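Local coordinates for L-hydantoinase (Arthrobacter aurescens, PDB 1GKR), which hydrolyses the cyclic amide ring of hydantoins, preferring aryl over alkyl derivatives, with a two-zinc centre in each subunit of a homotetramer, at residues A335-T347 and H409-P423. Residues are numbered along the deposited sequence; the frame is centred on the assembly and turned at random.
Sequences ALGLETSLPMMLT and HKYSPFDGMPVTGAP
M344 lays its CG over one face of the F414 ring, and around this pair helix 341-350 of the metallo-dependent hydrolase fold, whose catalytic domain is a TIM barrel, settles against the loop leading into strand 418-428. The CH-pi contact runs 4.1 Å from M344 CG to the centre of the F414 ring, 14° from the ring normal; SD lies more obliquely, giving a Met-aromatic contact as well. Bends at chi2 and chi3 carry M344 CE on to M417 SD, the two thioether chains crossing at about a right angle. T340 OG1 comes at the same ring obliquely, 3.3 Å from F414 CD2.

Beside M344, P343 packs on the incoming strand: its CB touches V419 CG1, while P343 CA sits 3.4 Å from G421 O in a CA-H...O contact. L346 CD2 lies by the G421-A422 backbone.

The A335-L336 end, near the zinc ligands D312 and H62, is also tightly packed. L336 is buried, its CD1 set against H409 CB and the carbonyl oxygens of H409 and Y411, 3.3 Å from H409 O. Waters fill in beside it: one joins L336 N to Y411 O; another links T340 OG1 and S412 OG and makes a weak bond to L336 O. S412 OG also accepts from F414 N in an ST turn.

The looser, solvent side is at P418 and T420, where a third water spans T347 O and T420 OG1, which is also bonded to N351.

With chi1 at -68°, T347 OG1 lies beside its own backbone N, and the two donate to P343 O from opposite faces of the carbonyl plane. The same hydroxyl accepts from T420 N at 2.8 Å, N-H...O 154°. A valine in its place would probably leave T420 N without this acceptor and P343 O without its hydroxyl donor. G421 N also reaches T347 OG1, but only in a weak bond.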
loop_
_atom_site.group_PDB
_atom_site.type_symbol
_atom_site.label_atom_id
_atom_site.label_comp_id
_atom_site.label_asym_id
_atom_site.label_seq_id
_atom_site.Cartn_x
_atom_site.Cartn_y
_atom_site.Cartn_z
ATOM N N ALA A 335 34.671 11.664 3.676
ATOM C CA ALA A 335 35.583 10.556 3.478
ATOM C C ALA A 335 36.023 10.584 2.037
ATOM O O ALA A 335 35.224 10.906 1.170
ATOM C CB ALA A 335 34.893 9.248 3.778
ATOM N N LEU A 336 37.294 10.278 1.786
ATOM C CA LEU A 336 37.810 10.233 0.417
ATOM C C LEU A 336 37.259 8.943 -0.163
ATOM O O LEU A 336 36.928 8.029 0.586
ATOM C CB LEU A 336 39.339 10.199 0.412
ATOM C CG LEU A 336 40.017 11.412 1.052
ATOM C CD1 LEU A 336 41.515 11.265 0.969
ATOM C CD2 LEU A 336 39.608 12.671 0.329
ATOM N N GLY A 337 37.138 8.863 -1.484
ATOM C CA GLY A 337 36.606 7.648 -2.077
ATOM C C GLY A 337 36.891 7.488 -3.553
ATOM O O GLY A 337 36.607 6.445 -4.147
ATOM N N LEU A 338 37.468 8.518 -4.148
ATOM C CA LEU A 338 37.778 8.495 -5.563
ATOM C C LEU A 338 38.722 7.372 -5.969
ATOM O O LEU A 338 38.645 6.845 -7.076
ATOM C CB LEU A 338 38.385 9.830 -5.946
ATOM C CG LEU A 338 37.740 10.599 -7.080
ATOM C CD1 LEU A 338 36.272 10.300 -7.168
ATOM C CD2 LEU A 338 37.981 12.084 -6.830
ATOM N N GLU A 339 39.617 6.999 -5.069
ATOM C CA GLU A 339 40.594 5.968 -5.381
ATOM C C GLU A 339 40.184 4.572 -4.926
ATOM O O GLU A 339 40.752 3.582 -5.379
ATOM C CB GLU A 339 41.941 6.355 -4.761
ATOM C CG GLU A 339 43.135 5.988 -5.613
ATOM C CD GLU A 339 44.424 6.597 -5.107
ATOM O OE1 GLU A 339 44.473 7.833 -4.950
ATOM O OE2 GLU A 339 45.389 5.837 -4.874
ATOM N N THR A 340 39.185 4.496 -4.053
ATOM C CA THR A 340 38.725 3.217 -3.521
ATOM C C THR A 340 37.315 2.756 -3.922
ATOM O O THR A 340 36.909 1.639 -3.591
ATOM C CB THR A 340 38.776 3.250 -1.998
ATOM O OG1 THR A 340 37.998 4.351 -1.519
ATOM C CG2 THR A 340 40.193 3.410 -1.527
ATOM N N SER A 341 36.572 3.600 -4.630
ATOM C CA SER A 341 35.217 3.259 -5.011
ATOM C C SER A 341 35.055 1.992 -5.850
ATOM O O SER A 341 34.353 1.060 -5.444
ATOM C CB SER A 341 34.587 4.424 -5.739
ATOM O OG SER A 341 33.236 4.134 -5.961
ATOM N N LEU A 342 35.689 1.942 -7.016
ATOM C CA LEU A 342 35.556 0.764 -7.879
ATOM C C LEU A 342 36.167 -0.470 -7.231
ATOM O O LEU A 342 35.512 -1.508 -7.109
ATOM C CB LEU A 342 36.222 0.988 -9.243
ATOM C CG LEU A 342 35.563 0.411 -10.513
ATOM C CD1 LEU A 342 36.623 0.246 -11.588
ATOM C CD2 LEU A 342 34.902 -0.915 -10.246
ATOM N N PRO A 343 37.437 -0.387 -6.817
ATOM C CA PRO A 343 38.016 -1.581 -6.195
ATOM C C PRO A 343 37.239 -2.116 -4.993
ATOM O O PRO A 343 37.192 -3.333 -4.763
ATOM C CB PRO A 343 39.456 -1.154 -5.857
ATOM C CG PRO A 343 39.479 0.337 -6.058
ATOM C CD PRO A 343 38.482 0.600 -7.132
ATOM N N MET A 344 36.607 -1.231 -4.236
ATOM C CA MET A 344 35.854 -1.706 -3.097
ATOM C C MET A 344 34.629 -2.488 -3.570
ATOM O O MET A 344 34.325 -3.545 -3.019
ATOM C CB MET A 344 35.452 -0.540 -2.201
ATOM C CG MET A 344 35.778 -0.767 -0.732
ATOM S SD MET A 344 37.464 -1.402 -0.492
ATOM C CE MET A 344 37.244 -2.400 0.920
ATOM N N MET A 345 33.938 -1.988 -4.599
ATOM C CA MET A 345 32.751 -2.669 -5.136
ATOM C C MET A 345 33.148 -3.970 -5.834
ATOM O O MET A 345 32.482 -4.998 -5.700
ATOM C CB MET A 345 32.011 -1.776 -6.136
ATOM C CG MET A 345 31.378 -0.551 -5.535
ATOM S SD MET A 345 30.523 -0.899 -3.991
ATOM C CE MET A 345 29.193 -1.957 -4.542
ATOM N N LEU A 346 34.235 -3.909 -6.594
ATOM C CA LEU A 346 34.746 -5.073 -7.297
ATOM C C LEU A 346 35.143 -6.149 -6.285
ATOM O O LEU A 346 34.799 -7.317 -6.430
ATOM C CB LEU A 346 35.967 -4.656 -8.104
ATOM C CG LEU A 346 35.908 -4.633 -9.629
ATOM C CD1 LEU A 346 34.509 -4.363 -10.137
ATOM C CD2 LEU A 346 36.899 -3.585 -10.108
ATOM N N THR A 347 35.854 -5.731 -5.244
ATOM C CA THR A 347 36.335 -6.631 -4.209
ATOM C C THR A 347 35.276 -7.279 -3.322
ATOM O O THR A 347 35.211 -8.501 -3.231
ATOM C CB THR A 347 37.358 -5.904 -3.301
ATOM O OG1 THR A 347 38.548 -5.639 -4.051
ATOM C CG2 THR A 347 37.710 -6.739 -2.089
ATOM N N HIS A 409 44.591 14.842 0.370
ATOM C CA HIS A 409 44.609 14.159 1.649
ATOM C C HIS A 409 44.969 12.688 1.523
ATOM O O HIS A 409 44.711 12.055 0.502
ATOM C CB HIS A 409 43.274 14.338 2.351
ATOM C CG HIS A 409 43.074 15.725 2.863
ATOM N ND1 HIS A 409 43.950 16.318 3.748
ATOM C CD2 HIS A 409 42.139 16.660 2.572
ATOM C CE1 HIS A 409 43.564 17.559 3.977
ATOM N NE2 HIS A 409 42.469 17.793 3.276
ATOM N N LYS A 410 45.566 12.144 2.576
ATOM C CA LYS A 410 46.014 10.764 2.560
ATOM C C LYS A 410 45.485 9.862 3.656
ATOM O O LYS A 410 46.263 9.267 4.388
ATOM C CB LYS A 410 47.542 10.729 2.613
ATOM C CG LYS A 410 48.255 10.771 1.271
ATOM C CD LYS A 410 48.418 12.156 0.686
ATOM C CE LYS A 410 49.265 12.044 -0.587
ATOM N NZ LYS A 410 49.336 13.303 -1.383
ATOM N N TYR A 411 44.173 9.759 3.791
ATOM C CA TYR A 411 43.597 8.868 4.795
ATOM C C TYR A 411 42.296 8.295 4.252
ATOM O O TYR A 411 41.696 8.861 3.344
ATOM C CB TYR A 411 43.368 9.605 6.108
ATOM C CG TYR A 411 42.434 10.774 6.010
ATOM C CD1 TYR A 411 41.057 10.598 6.119
ATOM C CD2 TYR A 411 42.925 12.063 5.819
ATOM C CE1 TYR A 411 40.190 11.677 6.046
ATOM C CE2 TYR A 411 42.063 13.155 5.743
ATOM C CZ TYR A 411 40.698 12.951 5.857
ATOM O OH TYR A 411 39.845 14.018 5.783
ATOM N N SER A 412 41.853 7.170 4.796
ATOM C CA SER A 412 40.645 6.554 4.282
ATOM C C SER A 412 40.069 5.541 5.238
ATOM O O SER A 412 40.810 4.855 5.936
ATOM C CB SER A 412 40.960 5.869 2.951
ATOM O OG SER A 412 39.980 4.901 2.625
ATOM N N PRO A 413 38.730 5.427 5.274
ATOM C CA PRO A 413 38.019 4.480 6.146
ATOM C C PRO A 413 38.393 3.048 5.746
ATOM O O PRO A 413 38.314 2.123 6.546
ATOM C CB PRO A 413 36.547 4.755 5.843
ATOM C CG PRO A 413 36.543 6.109 5.247
ATOM C CD PRO A 413 37.781 6.165 4.428
ATOM N N PHE A 414 38.804 2.890 4.492
ATOM C CA PHE A 414 39.162 1.589 3.939
ATOM C C PHE A 414 40.638 1.277 4.077
ATOM O O PHE A 414 41.089 0.209 3.670
ATOM C CB PHE A 414 38.789 1.537 2.455
ATOM C CG PHE A 414 37.366 1.922 2.177
ATOM C CD1 PHE A 414 36.316 1.189 2.719
ATOM C CD2 PHE A 414 37.076 3.031 1.392
ATOM C CE1 PHE A 414 34.999 1.557 2.487
ATOM C CE2 PHE A 414 35.759 3.407 1.154
ATOM C CZ PHE A 414 34.717 2.669 1.702
ATOM N N ASP A 415 41.393 2.207 4.645
ATOM C CA ASP A 415 42.827 2.005 4.791
ATOM C C ASP A 415 43.117 0.624 5.371
ATOM O O ASP A 415 42.489 0.202 6.344
ATOM C CB ASP A 415 43.407 3.108 5.676
ATOM C CG ASP A 415 44.908 3.254 5.530
ATOM O OD1 ASP A 415 45.457 3.034 4.422
ATOM O OD2 ASP A 415 45.540 3.621 6.537
ATOM N N GLY A 416 44.047 -0.087 4.738
ATOM C CA GLY A 416 44.422 -1.410 5.203
ATOM C C GLY A 416 43.590 -2.574 4.693
ATOM O O GLY A 416 44.043 -3.725 4.712
ATOM N N MET A 417 42.372 -2.294 4.240
ATOM C CA MET A 417 41.510 -3.352 3.738
ATOM C C MET A 417 42.013 -3.986 2.457
ATOM O O MET A 417 42.675 -3.343 1.638
ATOM C CB MET A 417 40.110 -2.826 3.522
ATOM C CG MET A 417 39.311 -2.793 4.778
ATOM S SD MET A 417 37.662 -2.187 4.448
ATOM C CE MET A 417 37.432 -1.163 5.956
ATOM N N PRO A 418 41.713 -5.276 2.271
ATOM C CA PRO A 418 42.143 -6.000 1.076
ATOM C C PRO A 418 41.411 -5.584 -0.191
ATOM O O PRO A 418 40.257 -5.152 -0.150
ATOM C CB PRO A 418 41.883 -7.456 1.446
ATOM C CG PRO A 418 40.707 -7.360 2.326
ATOM C CD PRO A 418 41.031 -6.178 3.210
ATOM N N VAL A 419 42.109 -5.720 -1.310
ATOM C CA VAL A 419 41.594 -5.382 -2.627
ATOM C C VAL A 419 41.892 -6.567 -3.539
ATOM O O VAL A 419 43.054 -6.924 -3.728
ATOM C CB VAL A 419 42.313 -4.140 -3.174
ATOM C CG1 VAL A 419 41.859 -3.851 -4.590
ATOM C CG2 VAL A 419 42.055 -2.959 -2.258
ATOM N N THR A 420 40.858 -7.178 -4.107
ATOM C CA THR A 420 41.061 -8.326 -4.985
ATOM C C THR A 420 40.711 -8.037 -6.441
ATOM O O THR A 420 40.851 -8.902 -7.304
ATOM C CB THR A 420 40.234 -9.542 -4.517
ATOM O OG1 THR A 420 38.838 -9.206 -4.516
ATOM C CG2 THR A 420 40.662 -9.970 -3.123
ATOM N N GLY A 421 40.250 -6.827 -6.721
ATOM C CA GLY A 421 39.910 -6.488 -8.090
ATOM C C GLY A 421 40.111 -5.004 -8.294
ATOM O O GLY A 421 39.865 -4.223 -7.379
ATOM N N ALA A 422 40.566 -4.603 -9.476
ATOM C CA ALA A 422 40.781 -3.189 -9.726
ATOM C C ALA A 422 41.083 -2.890 -11.174
ATOM O O ALA A 422 41.496 -3.770 -11.929
ATOM C CB ALA A 422 41.920 -2.687 -8.863
ATOM N N PRO A 423 40.853 -1.644 -11.596
ATOM C CA PRO A 423 41.157 -1.335 -12.994
ATOM C C PRO A 423 42.680 -1.279 -13.082
ATOM O O PRO A 423 43.316 -0.745 -12.179
ATOM C CB PRO A 423 40.510 0.032 -13.199
ATOM C CG PRO A 423 40.577 0.654 -11.821
ATOM C CD PRO A 423 40.258 -0.494 -10.893
HETATM O O HOH W 1 38.898 6.257 0.338
HETATM O O HOH W 2 38.765 9.321 4.207
HETATM O O HOH W 3 37.481 -10.347 -2.341
#